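PDB 5ANZ: soluble lytic transglycosylase B3, which probably cleaves the glycan strands of peptidoglycan as a lytic transglycosylase, contributing to turnover of the bacterial cell wall in Pseudomonas aeruginosa. Local coordinates for residues A[49-54]-A[172-177]; A[62-67]-A[179-184]; A[80-85]-A[157-162]; A[137-142]-A[341-346]; A[254-259]-A[347-352]. One frame throughout, in Å; residues are numbered along the deposited sequence.

Contact 1: residues A[49-54]-A[172-177]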
# COMPACT_ATOMS: atom_id res chain seq x y z
N GLU A 49 -29.76 -14.75 -6.50
CA GLU A 49 -30.01 -16.12 -6.10
C GLU A 49 -29.57 -17.09 -7.19
O GLU A 49 -28.99 -18.14 -6.91
CB GLU A 49 -31.50 -16.34 -5.78
CG GLU A 49 -31.99 -15.58 -4.55
CD GLU A 49 -32.11 -14.09 -4.78
OE1 GLU A 49 -31.88 -13.63 -5.92
OE2 GLU A 49 -32.44 -13.36 -3.82
N GLN A 50 -29.84 -16.74 -8.44
CA GLN A 50 -29.38 -17.54 -9.57
C GLN A 50 -27.86 -17.59 -9.58
O GLN A 50 -27.26 -18.66 -9.71
CB GLN A 50 -29.91 -17.00 -10.89
CG GLN A 50 -31.33 -17.45 -11.23
CD GLN A 50 -31.95 -16.63 -12.35
OE1 GLN A 50 -31.36 -15.66 -12.82
NE2 GLN A 50 -33.14 -17.02 -12.79
N TRP A 51 -27.22 -16.44 -9.43
CA TRP A 51 -25.76 -16.42 -9.40
C TRP A 51 -25.26 -17.27 -8.23
O TRP A 51 -24.31 -18.04 -8.38
CB TRP A 51 -25.20 -15.00 -9.30
CG TRP A 51 -23.76 -15.06 -8.89
CD1 TRP A 51 -22.68 -15.15 -9.72
CD2 TRP A 51 -23.26 -15.09 -7.56
NE1 TRP A 51 -21.52 -15.23 -8.97
CE2 TRP A 51 -21.85 -15.19 -7.64
CE3 TRP A 51 -23.85 -15.04 -6.29
CZ2 TRP A 51 -21.04 -15.24 -6.51
CZ3 TRP A 51 -23.04 -15.09 -5.17
CH2 TRP A 51 -21.65 -15.19 -5.28
N ARG A 52 -25.91 -17.15 -7.08
CA ARG A 52 -25.47 -17.85 -5.87
C ARG A 52 -25.60 -19.37 -6.00
O ARG A 52 -24.70 -20.12 -5.61
CB ARG A 52 -26.25 -17.37 -4.65
CG ARG A 52 -25.85 -18.04 -3.36
CD ARG A 52 -26.88 -17.76 -2.30
NE ARG A 52 -28.16 -18.35 -2.67
CZ ARG A 52 -29.34 -17.90 -2.27
NH1 ARG A 52 -29.42 -16.84 -1.48
NH2 ARG A 52 -30.44 -18.51 -2.68
N ASP A 53 -26.73 -19.83 -6.51
CA ASP A 53 -26.94 -21.27 -6.62
C ASP A 53 -25.94 -21.86 -7.60
O ASP A 53 -25.47 -22.97 -7.41
CB ASP A 53 -28.38 -21.58 -7.06
CG ASP A 53 -29.39 -21.20 -6.00
OD1 ASP A 53 -29.01 -21.09 -4.81
OD2 ASP A 53 -30.57 -21.01 -6.35
N ALA A 54 -25.62 -21.09 -8.64
CA ALA A 54 -24.64 -21.53 -9.63
C ALA A 54 -23.24 -21.52 -9.01
O ALA A 54 -22.45 -22.44 -9.25
CB ALA A 54 -24.68 -20.65 -10.87
N PHE A 172 -11.12 -11.76 -9.73
CA PHE A 172 -10.59 -11.54 -8.39
C PHE A 172 -11.62 -11.91 -7.32
O PHE A 172 -11.29 -12.61 -6.37
CB PHE A 172 -10.17 -10.07 -8.23
CG PHE A 172 -9.80 -9.69 -6.81
CD1 PHE A 172 -8.52 -9.89 -6.33
CD2 PHE A 172 -10.74 -9.10 -5.98
CE1 PHE A 172 -8.18 -9.53 -5.04
CE2 PHE A 172 -10.40 -8.74 -4.68
CZ PHE A 172 -9.12 -8.96 -4.22
N ALA A 173 -12.86 -11.46 -7.49
CA ALA A 173 -13.86 -11.66 -6.43
C ALA A 173 -14.17 -13.14 -6.22
O ALA A 173 -14.26 -13.61 -5.08
CB ALA A 173 -15.14 -10.91 -6.74
N HIS A 174 -14.32 -13.88 -7.32
CA HIS A 174 -14.61 -15.31 -7.25
C HIS A 174 -13.49 -16.06 -6.55
O HIS A 174 -13.73 -16.91 -5.70
CB HIS A 174 -14.84 -15.89 -8.66
CG HIS A 174 -16.23 -15.70 -9.18
ND1 HIS A 174 -16.61 -14.57 -9.87
CD2 HIS A 174 -17.32 -16.49 -9.10
CE1 HIS A 174 -17.89 -14.68 -10.20
NE2 HIS A 174 -18.34 -15.83 -9.75
N ALA A 175 -12.25 -15.74 -6.91
CA ALA A 175 -11.09 -16.39 -6.33
C ALA A 175 -10.99 -16.12 -4.82
O ALA A 175 -10.73 -17.03 -4.03
CB ALA A 175 -9.83 -15.94 -7.03
N GLN A 176 -11.18 -14.87 -4.42
CA GLN A 176 -11.09 -14.54 -3.02
C GLN A 176 -12.25 -15.13 -2.25
O GLN A 176 -12.10 -15.51 -1.08
CB GLN A 176 -11.05 -13.02 -2.84
CG GLN A 176 -9.84 -12.41 -3.49
CD GLN A 176 -8.53 -12.98 -2.97
OE1 GLN A 176 -8.41 -13.28 -1.79
NE2 GLN A 176 -7.54 -13.13 -3.86
N LEU A 177 -13.42 -15.22 -2.89
CA LEU A 177 -14.61 -15.72 -2.21
C LEU A 177 -14.45 -17.21 -1.90
O LEU A 177 -14.79 -17.66 -0.81
CB LEU A 177 -15.86 -15.48 -3.07
CG LEU A 177 -17.19 -15.95 -2.49
CD1 LEU A 177 -17.44 -15.36 -1.10
CD2 LEU A 177 -18.31 -15.56 -3.43
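The indole of W51 meets its partners across this contact entirely at its edge: H174 NE2 and L177 CD2 both lie near the ring plane, one beside the pyrrole nitrogen and the other beside the benzo end. The imidazole of H174 stands obliquely to the indole, with the two ring planes at 66°, and the pair touches rim to rim, so this is not a stack. What joins the rings is a weak hydrogen bond from W51 NE1 to H174 NE2, long at 3.3 Å but nearly straight. H174 ND1 is bonded to the carbonyl oxygen of P170, so the imidazole is held at both nitrogens; ND1 as donor and NE2 as acceptor would be consistent with a neutral ring. The two segments belong to helices 48-61 and 170-186 of the lysozyme-like transglycosylase domain, and W51 is the side chain that bridges them. Its CG lies anti to the backbone N (chi1 164°), which carries the indole out toward helix 170-186. At the far end of the ring, W51 CH2 rests 3.8 Å from L177 CD2, and the leucine reaches it from the opposite direction. Further aromatic neighbours, F48 and F55, come from the indole's own helix, F55 with its ring almost parallel to that of W51, while A161 and A164 of helix 156-166 also touch the indole.

Contact 2: residues A[62-67]-A[179-184]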
# COMPACT_ATOMS: atom_id res chain seq x y z
N GLY A 62 -15.09 -27.13 -5.32
CA GLY A 62 -13.82 -26.63 -4.83
C GLY A 62 -13.47 -27.11 -3.44
O GLY A 62 -12.46 -26.69 -2.87
N GLY A 63 -14.30 -27.98 -2.87
CA GLY A 63 -14.03 -28.54 -1.56
C GLY A 63 -14.80 -27.94 -0.39
O GLY A 63 -14.66 -28.40 0.74
N ILE A 64 -15.60 -26.91 -0.65
CA ILE A 64 -16.45 -26.36 0.40
C ILE A 64 -17.66 -27.26 0.64
O ILE A 64 -18.28 -27.76 -0.30
CB ILE A 64 -16.94 -24.94 0.04
CG1 ILE A 64 -15.75 -24.02 -0.25
CG2 ILE A 64 -17.81 -24.38 1.16
CD1 ILE A 64 -14.69 -24.05 0.83
N ASP A 65 -18.00 -27.48 1.91
CA ASP A 65 -19.14 -28.33 2.23
C ASP A 65 -20.41 -27.52 2.48
O ASP A 65 -20.37 -26.32 2.77
CB ASP A 65 -18.83 -29.24 3.42
CG ASP A 65 -18.39 -28.48 4.66
OD1 ASP A 65 -18.69 -27.28 4.77
OD2 ASP A 65 -17.74 -29.11 5.52
N ALA A 66 -21.54 -28.20 2.35
CA ALA A 66 -22.85 -27.56 2.32
C ALA A 66 -23.15 -26.71 3.55
O ALA A 66 -23.65 -25.59 3.42
CB ALA A 66 -23.92 -28.61 2.15
N GLN A 67 -22.88 -27.23 4.74
CA GLN A 67 -23.15 -26.49 5.97
C GLN A 67 -22.40 -25.17 5.97
O GLN A 67 -22.95 -24.13 6.33
CB GLN A 67 -22.78 -27.29 7.21
CG GLN A 67 -23.06 -26.56 8.52
CD GLN A 67 -22.51 -27.27 9.74
OE1 GLN A 67 -23.23 -28.02 10.41
NE2 GLN A 67 -21.24 -27.03 10.05
N ALA A 179 -11.63 -18.63 -1.45
CA ALA A 179 -10.58 -18.69 -0.44
C ALA A 179 -11.16 -18.36 0.94
O ALA A 179 -10.80 -18.99 1.93
CB ALA A 179 -9.45 -17.73 -0.80
N ALA A 180 -12.05 -17.38 0.99
CA ALA A 180 -12.73 -17.03 2.24
C ALA A 180 -13.56 -18.19 2.79
O ALA A 180 -13.56 -18.43 4.00
CB ALA A 180 -13.62 -15.80 2.05
N LEU A 181 -14.27 -18.90 1.92
CA LEU A 181 -15.08 -20.02 2.38
C LEU A 181 -14.20 -21.11 3.00
O LEU A 181 -14.62 -21.79 3.93
CB LEU A 181 -15.93 -20.60 1.24
CG LEU A 181 -17.09 -19.69 0.77
CD1 LEU A 181 -17.65 -20.17 -0.57
CD2 LEU A 181 -18.19 -19.69 1.82
N LYS A 182 -12.98 -21.28 2.48
CA LYS A 182 -12.07 -22.27 3.03
C LYS A 182 -11.62 -21.88 4.43
O LYS A 182 -11.42 -22.75 5.29
CB LYS A 182 -10.85 -22.46 2.12
CG LYS A 182 -11.22 -22.98 0.74
CD LYS A 182 -9.98 -23.28 -0.09
CE LYS A 182 -10.36 -23.89 -1.44
NZ LYS A 182 -9.23 -23.89 -2.41
N ILE A 183 -11.45 -20.58 4.64
CA ILE A 183 -11.12 -20.05 5.96
C ILE A 183 -12.25 -20.37 6.95
O ILE A 183 -11.99 -20.83 8.07
CB ILE A 183 -10.88 -18.54 5.91
CG1 ILE A 183 -9.67 -18.25 5.02
CG2 ILE A 183 -10.67 -18.01 7.33
CD1 ILE A 183 -9.40 -16.75 4.81
N LEU A 184 -13.49 -20.15 6.53
CA LEU A 184 -14.63 -20.51 7.37
C LEU A 184 -14.68 -22.01 7.63
O LEU A 184 -14.94 -22.45 8.74
CB LEU A 184 -15.95 -20.05 6.75
CG LEU A 184 -16.04 -18.53 6.63
CD1 LEU A 184 -17.35 -18.12 5.97
CD2 LEU A 184 -15.88 -17.88 8.01
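I64 reaches helix 170-186 through two successive bends: chi1 of -56° sets CG1 beside its own backbone N, and chi2 of -51° then turns CD1 onto the helix surface between L181 and K182. There I64 CD1 lies 3.6 Å from K182 CG and 3.7 Å from L181 CB, and it also comes against the peptide joining these two residues. I64 CG1 also touches L181 CB. The isoleucine crosses both side chains at about a right angle. K182 runs extended beyond CG at the exposed border of the contact, where its CE passes 3.8 Å from the carbonyl oxygen of G62. No hydrogen bond joins the two segments. The loop itself is a helix-to-helix link: a Schellman motif with G63 at positive phi closes helix 48-61, and D65 is the N-cap of helix 66-73. Between them, the Q185 side chain bonds to G63 O and D65 N, gripping the backbone on both sides of I64. L181, whose CB points toward the loop, packs on F55 and A59 of helix 48-61 and on F69 and A72 of helix 66-73, so helix 170-186 lies against both helices that the loop connects.

Contact 3: residues A[80-85]-A[157-162]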
# COMPACT_ATOMS: atom_id res chain seq x y z
N PRO A 80 -25.05 -2.56 -2.07
CA PRO A 80 -24.85 -1.47 -3.03
C PRO A 80 -23.66 -0.58 -2.68
O PRO A 80 -23.07 0.03 -3.57
CB PRO A 80 -26.16 -0.68 -2.94
CG PRO A 80 -27.16 -1.66 -2.43
CD PRO A 80 -26.40 -2.54 -1.48
N ALA A 81 -23.31 -0.53 -1.40
CA ALA A 81 -22.17 0.24 -0.94
C ALA A 81 -20.88 -0.34 -1.52
O ALA A 81 -19.96 0.39 -1.88
CB ALA A 81 -22.11 0.25 0.59
N VAL A 82 -20.83 -1.67 -1.62
CA VAL A 82 -19.68 -2.34 -2.18
C VAL A 82 -19.61 -2.07 -3.69
O VAL A 82 -18.53 -1.81 -4.25
CB VAL A 82 -19.74 -3.85 -1.86
CG1 VAL A 82 -18.68 -4.62 -2.62
CG2 VAL A 82 -19.56 -4.06 -0.37
N VAL A 83 -20.76 -2.09 -4.36
CA VAL A 83 -20.79 -1.81 -5.79
C VAL A 83 -20.31 -0.38 -6.06
O VAL A 83 -19.53 -0.14 -6.98
CB VAL A 83 -22.19 -2.00 -6.38
CG1 VAL A 83 -22.22 -1.56 -7.84
CG2 VAL A 83 -22.65 -3.47 -6.23
N GLU A 84 -20.76 0.55 -5.23
CA GLU A 84 -20.38 1.96 -5.36
C GLU A 84 -18.88 2.16 -5.16
O GLU A 84 -18.24 2.87 -5.94
CB GLU A 84 -21.17 2.83 -4.39
CG GLU A 84 -20.71 4.28 -4.32
CD GLU A 84 -20.59 4.94 -5.69
OE1 GLU A 84 -21.33 4.53 -6.62
OE2 GLU A 84 -19.76 5.86 -5.84
N ALA A 85 -18.31 1.54 -4.12
CA ALA A 85 -16.87 1.64 -3.87
C ALA A 85 -16.06 1.08 -5.04
O ALA A 85 -15.00 1.60 -5.39
CB ALA A 85 -16.48 0.93 -2.57
N ILE A 157 -17.95 -12.22 3.22
CA ILE A 157 -18.67 -13.06 2.25
C ILE A 157 -19.65 -12.21 1.44
O ILE A 157 -19.75 -12.34 0.22
CB ILE A 157 -19.42 -14.21 2.93
CG1 ILE A 157 -18.44 -15.09 3.71
CG2 ILE A 157 -20.21 -15.02 1.89
CD1 ILE A 157 -17.36 -15.76 2.87
N ARG A 158 -20.36 -11.32 2.12
CA ARG A 158 -21.31 -10.46 1.43
C ARG A 158 -20.60 -9.55 0.43
O ARG A 158 -21.04 -9.40 -0.71
CB ARG A 158 -22.10 -9.61 2.41
CG ARG A 158 -23.21 -8.84 1.72
CD ARG A 158 -24.01 -7.97 2.69
NE ARG A 158 -25.12 -7.32 2.00
CZ ARG A 158 -25.95 -6.47 2.58
NH1 ARG A 158 -25.81 -6.16 3.86
NH2 ARG A 158 -26.93 -5.91 1.87
N SER A 159 -19.50 -8.96 0.85
CA SER A 159 -18.80 -8.02 -0.02
C SER A 159 -18.23 -8.71 -1.25
O SER A 159 -18.41 -8.23 -2.38
CB SER A 159 -17.68 -7.30 0.75
OG SER A 159 -18.24 -6.56 1.83
N LEU A 160 -17.56 -9.85 -1.05
CA LEU A 160 -16.97 -10.55 -2.20
C LEU A 160 -18.03 -11.18 -3.11
O LEU A 160 -17.83 -11.24 -4.33
CB LEU A 160 -15.98 -11.61 -1.73
CG LEU A 160 -14.70 -11.03 -1.11
CD1 LEU A 160 -13.84 -12.14 -0.51
CD2 LEU A 160 -13.91 -10.22 -2.13
N ALA A 161 -19.14 -11.65 -2.54
CA ALA A 161 -20.24 -12.16 -3.37
C ALA A 161 -20.84 -11.05 -4.22
O ALA A 161 -21.19 -11.26 -5.38
CB ALA A 161 -21.32 -12.80 -2.49
N THR A 162 -20.96 -9.86 -3.62
CA THR A 162 -21.46 -8.71 -4.35
C THR A 162 -20.57 -8.43 -5.57
O THR A 162 -21.06 -8.32 -6.68
CB THR A 162 -21.53 -7.46 -3.46
OG1 THR A 162 -22.50 -7.68 -2.42
CG2 THR A 162 -21.95 -6.25 -4.28
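V82 and S159 mark where two helices draw together, their CA atoms 6.1 Å apart and the local axes crossing at -55° with a closest approach of 9.1 Å. The helices are 80-87 and 156-166, both part of the helical body of the lysozyme-like transglycosylase domain, and the side chains between them, V82, V83, S159 and T162, are small or branched at CB. V82 supplies two methyls to the interface. Its CG2 sits 3.6 Å from S159 OG, a hydroxyl whose hydrogen-bond partner is the carbonyl oxygen of N155, one turn earlier. Its CG1 meets the backbone instead, 3.6 Å from S159 O, and also approaches T162 CG2 at 4.0 Å. That threonine methyl is shared with the next valine: the V83 side chain crosses that of T162 at about a right angle, V83 CG2 lying 3.5 Å from T162 CG2, tighter than usual for two carbons. The torsion of T162 (chi1 -65°) explains this division of labour, placing CG2 anti to the backbone N and facing the valines while OG1 folds back along its own helix. D79 N, just ahead of helix 80-87, bonds to that same hydroxyl. R158 holds the loop before helix 80-87 too, through NE to Q77 O and NH2 to P78 O. Within helix 156-166, T162 OG1 donates to R158 O at 2.8 Å, tilted 34° from the carbonyl plane, while T162 N reaches the same oxygen from the opposite face.

Contact 4: residues A[137-142]-A[341-346]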
# COMPACT_ATOMS: atom_id res chain seq x y z
N VAL A 137 6.31 -3.68 12.04
CA VAL A 137 5.06 -4.45 12.23
C VAL A 137 3.96 -3.56 12.79
O VAL A 137 2.83 -3.54 12.28
CB VAL A 137 5.29 -5.64 13.16
CG1 VAL A 137 3.97 -6.38 13.44
CG2 VAL A 137 6.28 -6.62 12.55
N VAL A 138 4.27 -2.79 13.83
CA VAL A 138 3.26 -1.94 14.43
C VAL A 138 2.87 -0.78 13.49
O VAL A 138 1.72 -0.39 13.44
CB VAL A 138 3.72 -1.41 15.81
CG1 VAL A 138 2.78 -0.31 16.33
CG2 VAL A 138 3.76 -2.59 16.82
N ALA A 139 3.82 -0.27 12.71
CA ALA A 139 3.46 0.79 11.77
C ALA A 139 2.49 0.28 10.71
O ALA A 139 1.56 0.98 10.34
CB ALA A 139 4.73 1.38 11.11
N ILE A 140 2.72 -0.93 10.21
CA ILE A 140 1.81 -1.49 9.20
C ILE A 140 0.42 -1.66 9.82
O ILE A 140 -0.60 -1.34 9.20
CB ILE A 140 2.34 -2.85 8.69
CG1 ILE A 140 3.61 -2.68 7.83
CG2 ILE A 140 1.23 -3.60 7.90
CD1 ILE A 140 3.40 -2.28 6.37
N TRP A 141 0.39 -2.16 11.05
CA TRP A 141 -0.84 -2.37 11.78
C TRP A 141 -1.60 -1.05 11.93
O TRP A 141 -2.81 -0.97 11.76
CB TRP A 141 -0.51 -2.95 13.15
CG TRP A 141 -1.62 -3.51 13.98
CD1 TRP A 141 -2.83 -4.01 13.57
CD2 TRP A 141 -1.57 -3.67 15.40
NE1 TRP A 141 -3.53 -4.47 14.67
CE2 TRP A 141 -2.78 -4.27 15.80
CE3 TRP A 141 -0.61 -3.37 16.38
CZ2 TRP A 141 -3.05 -4.57 17.13
CZ3 TRP A 141 -0.87 -3.69 17.69
CH2 TRP A 141 -2.09 -4.27 18.06
N GLY A 142 -0.88 0.02 12.24
CA GLY A 142 -1.48 1.34 12.32
C GLY A 142 -2.04 1.82 10.99
O GLY A 142 -3.14 2.36 10.93
N ASP A 341 9.52 5.18 12.09
CA ASP A 341 10.55 6.08 12.64
C ASP A 341 10.00 6.98 13.77
O ASP A 341 10.69 7.28 14.75
CB ASP A 341 11.10 6.99 11.54
CG ASP A 341 11.94 6.25 10.51
OD1 ASP A 341 12.23 5.05 10.71
OD2 ASP A 341 12.34 6.90 9.51
N SER A 342 8.77 7.44 13.59
CA SER A 342 8.16 8.35 14.57
C SER A 342 8.02 7.74 15.96
O SER A 342 8.04 8.44 16.96
CB SER A 342 6.77 8.78 14.08
OG SER A 342 6.83 9.51 12.87
N PHE A 343 7.86 6.42 16.03
CA PHE A 343 7.71 5.80 17.34
C PHE A 343 8.93 6.05 18.23
O PHE A 343 8.81 6.10 19.44
CB PHE A 343 7.47 4.29 17.22
CG PHE A 343 6.22 3.92 16.47
CD1 PHE A 343 5.07 4.69 16.55
CD2 PHE A 343 6.19 2.75 15.71
CE1 PHE A 343 3.91 4.32 15.85
CE2 PHE A 343 5.04 2.37 14.99
CZ PHE A 343 3.90 3.14 15.07
N LYS A 344 10.09 6.21 17.59
CA LYS A 344 11.35 6.42 18.30
C LYS A 344 11.81 7.87 18.21
O LYS A 344 12.96 8.18 18.57
CB LYS A 344 12.44 5.51 17.74
CG LYS A 344 12.15 4.03 17.90
CD LYS A 344 13.39 3.18 17.65
CE LYS A 344 13.63 2.21 18.80
NZ LYS A 344 12.51 1.23 18.96
N GLY A 345 10.93 8.75 17.76
CA GLY A 345 11.23 10.18 17.76
C GLY A 345 11.76 10.71 16.45
O GLY A 345 12.24 11.85 16.37
N GLY A 346 11.68 9.91 15.40
CA GLY A 346 12.07 10.36 14.08
C GLY A 346 10.86 10.70 13.24
O GLY A 346 9.83 11.12 13.75
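F343 shows how a helix end can be packed by a single ring directed at the backbone and methyls of V138 and A139. From CB, which points toward helix 134-145, chi1 of -61° sets CG anti to the carbonyl carbon and carries the ring outward. One corner of its rim then does the touching. F343 CE2 lies 3.7 Å from A139 N, which sits near the ring plane at the edge and therefore not over the pi face. The same CE2 is 3.8 Å from V138 CG1 and 4.0 Å from A139 CB, so the atom rests in the notch between two consecutive residues. At the tip, F343 CZ also meets V138 CG1, at 3.8 Å, and comes near A139 CA. The valine side chain crosses the phenyl obliquely. L116 of helix 106-118 and Y147 touch both V138 and F343, completing a buried apolar cluster. Helices 134-145 and 330-343 meet here in the lysozyme-like transglycosylase fold, the A139 side chain about 10 Å from that of Y326, an N-acetyl-D-glucosamine-binding residue (sugar absent from this model). Just past F343, a Schellman motif with G345 at positive phi closes helix 330-343, and K344 NZ turns back to a salt bridge with D135 on helix 134-145. No hydrogen bond joins the two segments, so this buried packing rests on shape and apolar surface rather than on polar bonds.

Contact 5: residues A[254-259]-A[347-352]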
# COMPACT_ATOMS: atom_id res chain seq x y z
N GLY A 254 14.74 3.45 4.41
CA GLY A 254 15.23 4.54 3.60
C GLY A 254 15.40 5.74 4.48
O GLY A 254 15.24 5.67 5.70
N PHE A 255 15.75 6.85 3.86
CA PHE A 255 15.98 8.06 4.64
C PHE A 255 15.97 9.28 3.73
O PHE A 255 16.20 9.17 2.52
CB PHE A 255 17.31 7.97 5.40
CG PHE A 255 18.45 7.41 4.58
CD1 PHE A 255 19.19 8.23 3.75
CD2 PHE A 255 18.77 6.06 4.64
CE1 PHE A 255 20.23 7.72 3.00
CE2 PHE A 255 19.80 5.55 3.89
CZ PHE A 255 20.53 6.37 3.07
N GLU A 256 15.73 10.44 4.32
CA GLU A 256 15.75 11.67 3.56
C GLU A 256 17.16 12.07 3.16
O GLU A 256 18.10 11.84 3.91
CB GLU A 256 15.10 12.80 4.37
CG GLU A 256 14.92 14.06 3.56
CD GLU A 256 14.21 15.15 4.33
OE1 GLU A 256 13.96 14.96 5.54
OE2 GLU A 256 13.89 16.19 3.70
N VAL A 257 17.30 12.67 1.98
CA VAL A 257 18.59 13.11 1.49
C VAL A 257 18.48 14.51 0.91
O VAL A 257 17.39 15.04 0.73
CB VAL A 257 19.15 12.18 0.41
CG1 VAL A 257 19.38 10.78 0.99
CG2 VAL A 257 18.21 12.12 -0.81
N ARG A 258 19.64 15.11 0.65
CA ARG A 258 19.71 16.39 -0.03
C ARG A 258 20.31 16.20 -1.41
O ARG A 258 21.38 15.60 -1.55
CB ARG A 258 20.54 17.39 0.79
CG ARG A 258 20.78 18.71 0.10
CD ARG A 258 21.84 19.54 0.83
NE ARG A 258 21.42 19.90 2.19
CZ ARG A 258 22.20 20.53 3.07
NH1 ARG A 258 23.44 20.87 2.73
NH2 ARG A 258 21.74 20.83 4.27
N LEU A 259 19.63 16.70 -2.44
CA LEU A 259 20.15 16.61 -3.80
C LEU A 259 20.97 17.84 -4.18
O LEU A 259 20.66 18.95 -3.76
CB LEU A 259 19.00 16.46 -4.80
CG LEU A 259 18.18 15.19 -4.57
CD1 LEU A 259 17.05 15.06 -5.58
CD2 LEU A 259 19.10 13.97 -4.62
N GLY A 347 10.99 10.53 11.93
CA GLY A 347 9.84 10.56 11.05
C GLY A 347 9.42 11.92 10.54
O GLY A 347 8.36 12.08 9.93
N ARG A 348 10.21 12.94 10.76
CA ARG A 348 9.75 14.17 10.18
C ARG A 348 10.76 14.64 9.16
O ARG A 348 11.89 14.16 9.10
CB ARG A 348 9.42 15.17 11.28
CG ARG A 348 10.20 16.42 11.35
CD ARG A 348 9.93 17.01 12.71
NE ARG A 348 10.13 16.05 13.80
CZ ARG A 348 11.08 15.11 13.84
NH1 ARG A 348 11.96 14.97 12.84
NH2 ARG A 348 11.15 14.29 14.87
N ILE A 349 10.29 15.53 8.31
CA ILE A 349 10.93 15.79 7.04
C ILE A 349 11.56 17.17 7.03
O ILE A 349 10.90 18.16 7.35
CB ILE A 349 9.90 15.64 5.91
CG1 ILE A 349 9.29 14.24 5.97
CG2 ILE A 349 10.53 15.93 4.56
CD1 ILE A 349 8.09 14.05 5.08
N VAL A 350 12.85 17.22 6.69
CA VAL A 350 13.61 18.48 6.69
C VAL A 350 13.28 19.37 5.48
O VAL A 350 13.11 20.58 5.62
CB VAL A 350 15.13 18.19 6.69
CG1 VAL A 350 15.93 19.48 6.57
CG2 VAL A 350 15.52 17.43 7.95
N GLY A 351 13.20 18.78 4.30
CA GLY A 351 12.93 19.56 3.11
C GLY A 351 11.48 20.00 3.08
O GLY A 351 10.58 19.23 3.38
N ALA A 352 11.25 21.25 2.70
CA ALA A 352 9.89 21.78 2.69
C ALA A 352 9.08 21.23 1.53
O ALA A 352 9.62 20.91 0.47
CB ALA A 352 9.92 23.32 2.63
O HOH W 1 14.68 13.76 7.73
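Strand 254-258 of the five-stranded antiparallel sheet holds the loop that follows helix 330-343 through one carboxylate, that of E256, which accepts hydrogen bonds from two consecutive backbone amides, V350 N and G351 N. The glutamate extends fully (chi1 -172°, with the chain straight beyond CG), which sends its carboxylate to the loop. V350 N donates to E256 OE1 at 2.8 Å, close to straight at 165°. G351 N donates to E256 OE2 at 2.7 Å, and both oxygens use their syn lone pairs, so the carboxylate binds the two N-H groups in a bidentate way and its rotation is fixed. The paired donors would be expected to stabilise its negative charge. Apolar atoms flank the carboxylate: I349 CG2 stands 3.5 Å from E256 OE2, and V350 CB is 3.6 Å from E256 OE1. Within the sheet, the strand lies between 313-316 and 285-286, and F314 touches E256 while V287 touches both E256 and V350. As suits a surface contact, a water joins in, donating to E256 OE1 at 2.6 Å and to R348 O at 3.1 Å.

From the N terminus, helix 48-61, the loop before helix 66-73 and helix 80-87 open contacts 1, 2 and 3 in turn, and 137-142 opens contact 4. Contact 3 closes first, at 157-162, nested inside the loops of contacts 1 and 2. Those two close next on one helix, 170-186, and cross each other. Together the three tie the N-terminal helices to the consecutive pair 156-166 and 170-186, and contact 3 touches both others. Contact 4 crosses all three before closing at the end of helix 330-343. Contact 5, in series with contacts 1-3, opens on strand 254-258 and crosses contact 4, touching it where D341 and S342 pack against G347.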